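Local structure of glycogen synthase (Cyanobacterium sp. CLg1, 6GNF) at residues T174-L177 and P178-K182; P273-A276 and H277-S281; M495-G498 and M499-L503. The protein belongs to the starch and glycogen synthase family of glycosyltransferases, has two Rossmann-like domains, and holds adenosine-5'-diphosphate and a glycan in this structure. All blocks are in the same frame, centred on the assembly; numbering follows the deposited sequence.

Contact 1 (T174-L177 and P178-K182); sequences TSLL and PLYLK
L176 and Y180 meet where a type I beta turn, T174 to L177, runs straight into the first turn of helix 177-186. This is a loop-to-helix junction of the Rossmann-like fold, just after strand 166-170 of the mixed sheet. L177 N bonds to T174 O, closing the turn. L176 O then takes over as acceptor. It receives Y180 N at 3.1 Å, with a nearly straight N-H...O angle of 166°. L179 N also reaches L176 O, at 2.9 Å, but that bond is bent and weak. The next helical bond runs from L181 N to L177 O and spans 2.8 Å. P178 has no N-H to give. It sits in the first helical turn, where no donor is needed, and its CD lies 3.4 Å from S175 O.

The side chains add apolar contacts. Y180 holds CG anti to its carbonyl carbon (chi1 -69°), which turns the ring back toward L176. The ring atom CE2 comes within 3.7 Å of L176 CB. L177 CA lies at the edge of the same ring, near its plane.

Everything that touches here is buried. W257 of helix 257-264 meets S175 and L176, while A137, Q141 and L144 of helix 132-144 meet Y180. The hydroxyl of Y180 is hydrogen-bonded to L217 O, and S175 OG to W172 O, so both polar ends have partners inside the protein. The leucine also approaches the phenol end of the tyrosine: L176 CD1 stands 4.1 Å from Y180 OH.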
ATOM      1  N   THR A 174       2.666  13.129   1.736  1.00 43.87           N
ATOM      2  CA  THR A 174       3.753  13.746   2.474  1.00 43.47           C
ATOM      3  C   THR A 174       4.841  14.298   1.550  1.00 44.60           C
ATOM      4  O   THR A 174       5.944  14.629   2.005  1.00 46.27           O
ATOM      5  CB  THR A 174       4.401  12.716   3.410  1.00 43.68           C
ATOM      6  OG1 THR A 174       4.982  11.664   2.622  1.00 45.01           O
ATOM      7  CG2 THR A 174       3.364  12.155   4.370  1.00 45.17           C
ATOM      8  N   SER A 175       4.548  14.409   0.257  1.00 45.95           N
ATOM      9  CA  SER A 175       5.584  14.735  -0.721  1.00 45.62           C
ATOM     10  C   SER A 175       5.989  16.211  -0.744  1.00 46.37           C
ATOM     11  O   SER A 175       6.935  16.549  -1.433  1.00 48.37           O
ATOM     12  CB  SER A 175       5.184  14.260  -2.124  1.00 46.33           C
ATOM     13  OG  SER A 175       4.013  14.911  -2.563  1.00 48.78           O
ATOM     14  N   LEU A 176       5.274  17.076  -0.023  1.00 48.07           N
ATOM     15  CA  LEU A 176       5.689  18.480   0.128  1.00 48.10           C
ATOM     16  C   LEU A 176       6.679  18.695   1.283  1.00 47.11           C
ATOM     17  O   LEU A 176       7.273  19.760   1.410  1.00 49.61           O
ATOM     18  CB  LEU A 176       4.486  19.393   0.350  1.00 46.30           C
ATOM     19  CG  LEU A 176       3.418  19.460  -0.735  1.00 48.15           C
ATOM     20  CD1 LEU A 176       2.274  20.326  -0.229  1.00 48.65           C
ATOM     21  CD2 LEU A 176       3.957  20.009  -2.038  1.00 51.20           C
ATOM     22  N   LEU A 177       6.870  17.697   2.129  1.00 46.56           N
ATOM     23  CA  LEU A 177       7.771  17.846   3.278  1.00 47.13           C
ATOM     24  C   LEU A 177       9.188  18.334   2.907  1.00 47.89           C
ATOM     25  O   LEU A 177       9.771  19.151   3.622  1.00 48.14           O
ATOM     26  CB  LEU A 177       7.839  16.542   4.080  1.00 46.26           C
ATOM     27  CG  LEU A 177       8.715  16.563   5.336  1.00 46.46           C
ATOM     28  CD1 LEU A 177       8.120  15.677   6.423  1.00 45.90           C
ATOM     29  CD2 LEU A 177      10.145  16.136   5.022  1.00 46.28           C
ATOM     30  N   PRO A 178       9.762  17.822   1.805  1.00 47.69           N
ATOM     31  CA  PRO A 178      11.077  18.320   1.396  1.00 47.74           C
ATOM     32  C   PRO A 178      11.090  19.806   1.043  1.00 48.49           C
ATOM     33  O   PRO A 178      12.090  20.481   1.287  1.00 50.15           O
ATOM     34  CB  PRO A 178      11.409  17.477   0.166  1.00 47.90           C
ATOM     35  CG  PRO A 178      10.621  16.228   0.338  1.00 48.22           C
ATOM     36  CD  PRO A 178       9.344  16.664   0.996  1.00 47.63           C
ATOM     37  N   LEU A 179       9.982  20.316   0.519  1.00 47.84           N
ATOM     38  CA  LEU A 179       9.888  21.733   0.191  1.00 47.25           C
ATOM     39  C   LEU A 179       9.816  22.558   1.468  1.00 47.84           C
ATOM     40  O   LEU A 179      10.504  23.576   1.591  1.00 49.92           O
ATOM     41  CB  LEU A 179       8.682  22.033  -0.706  1.00 47.65           C
ATOM     42  CG  LEU A 179       8.824  21.614  -2.173  1.00 48.14           C
ATOM     43  CD1 LEU A 179       8.812  20.107  -2.337  1.00 49.08           C
ATOM     44  CD2 LEU A 179       7.723  22.229  -3.018  1.00 49.42           C
ATOM     45  N   TYR A 180       8.979  22.139   2.413  1.00 45.94           N
ATOM     46  CA  TYR A 180       8.867  22.837   3.690  1.00 44.97           C
ATOM     47  C   TYR A 180      10.171  22.769   4.487  1.00 46.15           C
ATOM     48  O   TYR A 180      10.556  23.751   5.123  1.00 45.99           O
ATOM     49  CB  TYR A 180       7.721  22.283   4.530  1.00 43.75           C
ATOM     50  CG  TYR A 180       6.352  22.586   3.974  1.00 44.47           C
ATOM     51  CD1 TYR A 180       5.944  23.894   3.759  1.00 46.81           C
ATOM     52  CD2 TYR A 180       5.456  21.569   3.677  1.00 44.14           C
ATOM     53  CE1 TYR A 180       4.684  24.182   3.252  1.00 48.37           C
ATOM     54  CE2 TYR A 180       4.194  21.845   3.169  1.00 45.03           C
ATOM     55  CZ  TYR A 180       3.812  23.149   2.954  1.00 47.62           C
ATOM     56  OH  TYR A 180       2.559  23.424   2.450  1.00 46.79           O
ATOM     57  N   LEU A 181      10.849  21.625   4.433  1.00 44.09           N
ATOM     58  CA  LEU A 181      12.155  21.470   5.077  1.00 44.51           C
ATOM     59  C   LEU A 181      13.118  22.555   4.610  1.00 44.44           C
ATOM     60  O   LEU A 181      13.811  23.179   5.414  1.00 46.13           O
ATOM     61  CB  LEU A 181      12.757  20.098   4.760  1.00 42.54           C
ATOM     62  CG  LEU A 181      14.169  19.843   5.280  1.00 42.75           C
ATOM     63  CD1 LEU A 181      14.218  19.970   6.795  1.00 42.94           C
ATOM     64  CD2 LEU A 181      14.671  18.481   4.849  1.00 43.21           C
ATOM     65  N   LYS A 182      13.195  22.741   3.300  1.00 46.00           N
ATOM     66  CA  LYS A 182      14.059  23.774   2.728  1.00 47.14           C
ATOM     67  C   LYS A 182      13.611  25.175   3.081  1.00 48.29           C
ATOM     68  O   LYS A 182      14.425  26.014   3.468  1.00 48.90           O
ATOM     69  CB  LYS A 182      14.107  23.654   1.215  1.00 47.91           C
ATOM     70  CG  LYS A 182      14.890  22.449   0.782  1.00 47.69           C
ATOM     71  CD  LYS A 182      14.882  22.280  -0.716  1.00 49.80           C
ATOM     72  CE  LYS A 182      15.698  21.056  -1.070  1.00 49.66           C
ATOM     73  NZ  LYS A 182      15.674  20.842  -2.526  1.00 54.22           N
TER

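Contact 2 (P273-A276 and H277-S281); sequences PNFA and HEVTS
F275 and V279 form the tight side of helix 273-281, which follows strand 267-270 of the mixed sheet. V279 CG2 lies over one face of the F275 ring, 3.7 Å from the centroid and 18° off the normal. This is a CH-pi contact. F275 has CG anti to its backbone N (chi1 -179°), and the ring runs forward along the helix to meet the valine one turn on. E278 comes to the ring differently: OE1 lies at the edge, in plane, 3.6 Å from CD1. On this side F275 and A276 meet T270, and V279 meets L298.

Further along, A276 O accepts two bonds from T280. T280 N and OG1, at 3.1 and 3.0 Å from A276 O, arrive from opposite faces of the carbonyl plane.

The solvent side is looser. P273 and H277 are exposed, and H277 CB lies 3.3 Å from N274 O.

N274 and E278 are partly exposed. Their ends are 3.9 Å apart, ND2 to OE2, but each is bonded to G456: N274 ND2 to its O, E278 OE2 to its N. Amide and carboxylate are thus satisfied by the backbone of G456 and not by each other.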
ATOM      1  N   PRO A 273      12.335  -3.481  -7.219  1.00 61.31           N
ATOM      2  CA  PRO A 273      13.211  -3.135  -8.346  1.00 61.26           C
ATOM      3  C   PRO A 273      12.499  -3.134  -9.697  1.00 61.25           C
ATOM      4  O   PRO A 273      12.815  -2.332 -10.561  1.00 63.43           O
ATOM      5  CB  PRO A 273      14.259  -4.254  -8.357  1.00 63.03           C
ATOM      6  CG  PRO A 273      14.182  -4.913  -7.029  1.00 62.76           C
ATOM      7  CD  PRO A 273      12.827  -4.643  -6.452  1.00 61.88           C
ATOM      8  N   ASN A 274      11.585  -4.070  -9.906  1.00 60.61           N
ATOM      9  CA  ASN A 274      10.919  -4.161 -11.206  1.00 61.39           C
ATOM     10  C   ASN A 274       9.914  -3.035 -11.394  1.00 60.97           C
ATOM     11  O   ASN A 274       9.727  -2.565 -12.513  1.00 63.40           O
ATOM     12  CB  ASN A 274      10.252  -5.531 -11.404  1.00 61.00           C
ATOM     13  CG  ASN A 274       9.718  -5.717 -12.814  1.00 62.35           C
ATOM     14  OD1 ASN A 274      10.452  -5.579 -13.788  1.00 62.29           O
ATOM     15  ND2 ASN A 274       8.429  -6.006 -12.932  1.00 62.89           N
ATOM     16  N   PHE A 275       9.259  -2.619 -10.311  1.00 59.40           N
ATOM     17  CA  PHE A 275       8.365  -1.465 -10.381  1.00 58.55           C
ATOM     18  C   PHE A 275       9.143  -0.192 -10.702  1.00 58.11           C
ATOM     19  O   PHE A 275       8.692   0.621 -11.511  1.00 57.04           O
ATOM     20  CB  PHE A 275       7.581  -1.288  -9.089  1.00 56.84           C
ATOM     21  CG  PHE A 275       6.623  -0.125  -9.118  1.00 57.05           C
ATOM     22  CD1 PHE A 275       5.630  -0.054 -10.087  1.00 57.76           C
ATOM     23  CD2 PHE A 275       6.707   0.885  -8.178  1.00 54.74           C
ATOM     24  CE1 PHE A 275       4.745   1.009 -10.116  1.00 56.67           C
ATOM     25  CE2 PHE A 275       5.825   1.950  -8.201  1.00 54.43           C
ATOM     26  CZ  PHE A 275       4.842   2.011  -9.171  1.00 54.69           C
ATOM     27  N   ALA A 276      10.314  -0.036 -10.085  1.00 58.94           N
ATOM     28  CA  ALA A 276      11.171   1.126 -10.343  1.00 59.15           C
ATOM     29  C   ALA A 276      11.510   1.189 -11.830  1.00 61.79           C
ATOM     30  O   ALA A 276      11.456   2.249 -12.451  1.00 62.52           O
ATOM     31  CB  ALA A 276      12.447   1.037  -9.517  1.00 58.01           C
ATOM     32  N   HIS A 277      11.853   0.027 -12.376  1.00 64.91           N
ATOM     33  CA  HIS A 277      12.115  -0.137 -13.795  1.00 68.85           C
ATOM     34  C   HIS A 277      10.921   0.298 -14.639  1.00 66.44           C
ATOM     35  O   HIS A 277      11.091   0.981 -15.634  1.00 64.99           O
ATOM     36  CB  HIS A 277      12.436  -1.602 -14.063  1.00 74.09           C
ATOM     37  CG  HIS A 277      13.046  -1.849 -15.396  1.00 83.38           C
ATOM     38  ND1 HIS A 277      12.378  -1.561 -16.566  1.00 86.51           N
ATOM     39  CD2 HIS A 277      14.213  -2.433 -15.761  1.00 88.31           C
ATOM     40  CE1 HIS A 277      13.124  -1.914 -17.595  1.00 88.41           C
ATOM     41  NE2 HIS A 277      14.242  -2.444 -17.134  1.00 91.18           N
ATOM     42  N   GLU A 278       9.722  -0.134 -14.255  1.00 64.29           N
ATOM     43  CA  GLU A 278       8.511   0.222 -14.999  1.00 63.67           C
ATOM     44  C   GLU A 278       8.270   1.717 -14.979  1.00 62.57           C
ATOM     45  O   GLU A 278       7.957   2.312 -16.006  1.00 64.11           O
ATOM     46  CB  GLU A 278       7.289  -0.488 -14.423  1.00 63.91           C
ATOM     47  CG  GLU A 278       7.213  -1.963 -14.771  1.00 64.98           C
ATOM     48  CD  GLU A 278       6.124  -2.706 -14.025  1.00 64.88           C
ATOM     49  OE1 GLU A 278       5.666  -2.234 -12.967  1.00 65.00           O
ATOM     50  OE2 GLU A 278       5.730  -3.774 -14.536  1.00 63.03           O
ATOM     51  N   VAL A 279       8.463   2.331 -13.815  1.00 61.54           N
ATOM     52  CA  VAL A 279       8.185   3.753 -13.638  1.00 60.45           C
ATOM     53  C   VAL A 279       9.096   4.612 -14.511  1.00 62.65           C
ATOM     54  O   VAL A 279       8.635   5.569 -15.124  1.00 61.59           O
ATOM     55  CB  VAL A 279       8.319   4.165 -12.156  1.00 59.24           C
ATOM     56  CG1 VAL A 279       8.335   5.681 -11.996  1.00 58.58           C
ATOM     57  CG2 VAL A 279       7.175   3.576 -11.348  1.00 58.86           C
ATOM     58  N   THR A 280      10.379   4.267 -14.564  1.00 64.36           N
ATOM     59  CA  THR A 280      11.352   5.081 -15.293  1.00 66.83           C
ATOM     60  C   THR A 280      11.382   4.777 -16.794  1.00 70.97           C
ATOM     61  O   THR A 280      12.060   5.474 -17.543  1.00 74.63           O
ATOM     62  CB  THR A 280      12.770   4.898 -14.722  1.00 64.90           C
ATOM     63  OG1 THR A 280      13.086   3.507 -14.679  1.00 65.28           O
ATOM     64  CG2 THR A 280      12.849   5.445 -13.319  1.00 62.39           C
ATOM     65  N   SER A 281      10.675   3.738 -17.230  1.00 72.63           N
ATOM     66  CA  SER A 281      10.788   3.262 -18.615  1.00 75.20           C
ATOM     67  C   SER A 281       9.753   3.777 -19.603  1.00 75.69           C
ATOM     68  O   SER A 281      10.004   3.712 -20.799  1.00 79.87           O
ATOM     69  CB  SER A 281      10.737   1.743 -18.659  1.00 76.15           C
ATOM     70  OG  SER A 281      11.842   1.163 -17.993  1.00 78.32           O
TER

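Contact 3 (M495-G498 and M499-L503); sequences MIVG and MKKAL
M495 and M499 supply the apolar contact on the buried side of helix 485-503, in its last turns. M499 SD lies 3.9 Å from M495 CG and 4.0 Å from M495 CE. Both thioether chains bend at chi3, and the two side chains pass each other at a slant. M499 also reaches L428 of strand 426-429 and L375 of helix 372-375, and M495 touches A371 and M470. A502 is set against Y426 and F468, on strands of the parallel sheet.

Lysine side chains against I496 and V497 make up the second group. K500 lays its chain past I496, with CD 4.1 Å from I496 CG2. K501 runs side by side with V497, the two pointing the same way. A bend at its last torsion (chi4 69°) brings NZ to 3.8 Å from V497 CG1. Both lysines are exposed.

Backbone bonds form the third group, all of the regular helical kind. M499 N meets M495 O at 3.1 Å and K500 N meets I496 O at 2.8 Å. K501 N bonds to V497 O, and A502 N to G498 O at 3.2 Å. G498 brings no side chain to the buried helix surface.

The chemistry is that of an amphipathic helix. The methionines face buried neighbours, M499 on L428 of the sheet. K500 lends its methylenes to I496, while K501 brings its NZ beside V497 CG1, and both carry their charge at the surface.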
ATOM      1  N   MET A 495      -5.621 -14.200 -17.657  1.00 76.55           N
ATOM      2  CA  MET A 495      -5.637 -14.770 -16.310  1.00 75.63           C
ATOM      3  C   MET A 495      -5.693 -16.289 -16.384  1.00 76.71           C
ATOM      4  O   MET A 495      -4.935 -16.982 -15.718  1.00 76.95           O
ATOM      5  CB  MET A 495      -6.842 -14.239 -15.521  1.00 74.35           C
ATOM      6  CG  MET A 495      -6.964 -14.784 -14.103  1.00 72.51           C
ATOM      7  SD  MET A 495      -8.416 -14.159 -13.234  1.00 70.33           S
ATOM      8  CE  MET A 495      -9.720 -15.052 -14.074  1.00 72.57           C
ATOM      9  N   ILE A 496      -6.589 -16.798 -17.219  1.00 79.77           N
ATOM     10  CA  ILE A 496      -6.820 -18.239 -17.330  1.00 82.46           C
ATOM     11  C   ILE A 496      -5.589 -19.001 -17.833  1.00 81.97           C
ATOM     12  O   ILE A 496      -5.358 -20.140 -17.430  1.00 79.31           O
ATOM     13  CB  ILE A 496      -8.056 -18.525 -18.205  1.00 85.50           C
ATOM     14  CG1 ILE A 496      -9.320 -18.095 -17.446  1.00 85.76           C
ATOM     15  CG2 ILE A 496      -8.145 -19.998 -18.576  1.00 88.34           C
ATOM     16  CD1 ILE A 496     -10.542 -17.915 -18.319  1.00 89.10           C
ATOM     17  N   VAL A 497      -4.798 -18.379 -18.702  1.00 82.90           N
ATOM     18  CA  VAL A 497      -3.525 -18.964 -19.125  1.00 83.82           C
ATOM     19  C   VAL A 497      -2.654 -19.283 -17.908  1.00 82.28           C
ATOM     20  O   VAL A 497      -2.092 -20.381 -17.817  1.00 84.17           O
ATOM     21  CB  VAL A 497      -2.770 -18.041 -20.117  1.00 84.85           C
ATOM     22  CG1 VAL A 497      -1.303 -18.441 -20.250  1.00 84.30           C
ATOM     23  CG2 VAL A 497      -3.447 -18.074 -21.481  1.00 86.95           C
ATOM     24  N   GLY A 498      -2.561 -18.338 -16.974  1.00 79.00           N
ATOM     25  CA  GLY A 498      -1.799 -18.545 -15.746  1.00 76.39           C
ATOM     26  C   GLY A 498      -2.390 -19.630 -14.869  1.00 75.58           C
ATOM     27  O   GLY A 498      -1.665 -20.475 -14.345  1.00 74.80           O
ATOM     28  N   MET A 499      -3.710 -19.632 -14.736  1.00 76.70           N
ATOM     29  CA  MET A 499      -4.391 -20.626 -13.902  1.00 78.06           C
ATOM     30  C   MET A 499      -4.185 -22.036 -14.452  1.00 79.79           C
ATOM     31  O   MET A 499      -3.956 -22.975 -13.691  1.00 79.75           O
ATOM     32  CB  MET A 499      -5.886 -20.308 -13.792  1.00 78.65           C
ATOM     33  CG  MET A 499      -6.173 -19.017 -13.039  1.00 77.11           C
ATOM     34  SD  MET A 499      -7.886 -18.484 -13.176  1.00 78.48           S
ATOM     35  CE  MET A 499      -8.693 -19.679 -12.114  1.00 78.38           C
ATOM     36  N   LYS A 500      -4.247 -22.175 -15.776  1.00 82.86           N
ATOM     37  CA  LYS A 500      -4.020 -23.469 -16.429  1.00 85.50           C
ATOM     38  C   LYS A 500      -2.589 -23.958 -16.244  1.00 86.00           C
ATOM     39  O   LYS A 500      -2.373 -25.149 -16.047  1.00 85.41           O
ATOM     40  CB  LYS A 500      -4.347 -23.394 -17.921  1.00 88.82           C
ATOM     41  CG  LYS A 500      -5.834 -23.397 -18.218  1.00 92.11           C
ATOM     42  CD  LYS A 500      -6.096 -23.381 -19.714  1.00 97.51           C
ATOM     43  CE  LYS A 500      -7.499 -23.867 -20.042  1.00101.10           C
ATOM     44  NZ  LYS A 500      -7.736 -23.885 -21.510  1.00104.70           N
ATOM     45  N   LYS A 501      -1.614 -23.053 -16.349  1.00 84.01           N
ATOM     46  CA  LYS A 501      -0.229 -23.409 -16.058  1.00 84.97           C
ATOM     47  C   LYS A 501      -0.144 -24.070 -14.688  1.00 82.70           C
ATOM     48  O   LYS A 501       0.481 -25.112 -14.534  1.00 83.75           O
ATOM     49  CB  LYS A 501       0.679 -22.181 -16.067  1.00 85.78           C
ATOM     50  CG  LYS A 501       1.301 -21.803 -17.398  1.00 88.54           C
ATOM     51  CD  LYS A 501       2.186 -20.572 -17.190  1.00 89.02           C
ATOM     52  CE  LYS A 501       3.007 -20.211 -18.416  1.00 92.39           C
ATOM     53  NZ  LYS A 501       2.154 -19.700 -19.523  1.00 93.73           N
ATOM     54  N   ALA A 502      -0.782 -23.453 -13.698  1.00 81.21           N
ATOM     55  CA  ALA A 502      -0.732 -23.933 -12.320  1.00 80.66           C
ATOM     56  C   ALA A 502      -1.453 -25.260 -12.138  1.00 83.30           C
ATOM     57  O   ALA A 502      -0.946 -26.151 -11.456  1.00 84.18           O
ATOM     58  CB  ALA A 502      -1.314 -22.896 -11.373  1.00 78.32           C
ATOM     59  N   LEU A 503      -2.633 -25.380 -12.743  1.00 84.96           N
ATOM     60  CA  LEU A 503      -3.454 -26.583 -12.587  1.00 87.31           C
ATOM     61  C   LEU A 503      -2.823 -27.806 -13.246  1.00 89.97           C
ATOM     62  O   LEU A 503      -3.088 -28.928 -12.839  1.00 91.31           O
ATOM     63  CB  LEU A 503      -4.868 -26.360 -13.132  1.00 88.24           C
ATOM     64  CG  LEU A 503      -5.765 -25.412 -12.322  1.00 87.03           C
ATOM     65  CD1 LEU A 503      -7.105 -25.225 -13.017  1.00 88.37           C
ATOM     66  CD2 LEU A 503      -5.971 -25.918 -10.900  1.00 86.63           C
TER

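The three contacts come in series along the chain, each a local piece at or within a helix. Contacts 1 and 2 both lie in the starch synthase catalytic domain, on helices that follow strands 166-170 and 267-270 of the mixed sheet. Their centres are 24 Å apart. Contact 3 packs against the separate parallel sheet, with its centre 26 Å from contact 2 and 45 Å from contact 1. Contacts 1 and 3 stand on opposite sides of the chain's centre. The F275 side chain is about 8 Å from the bound AC1 unit and about 10 Å from adenosine-5'-diphosphate; that of T174 in contact 1 is about 9 Å from AC1. In this GT-B type fold, contacts 1 and 2 thus belong to the mixed-sheet half, near the ligands, and contact 3 to the parallel-sheet half.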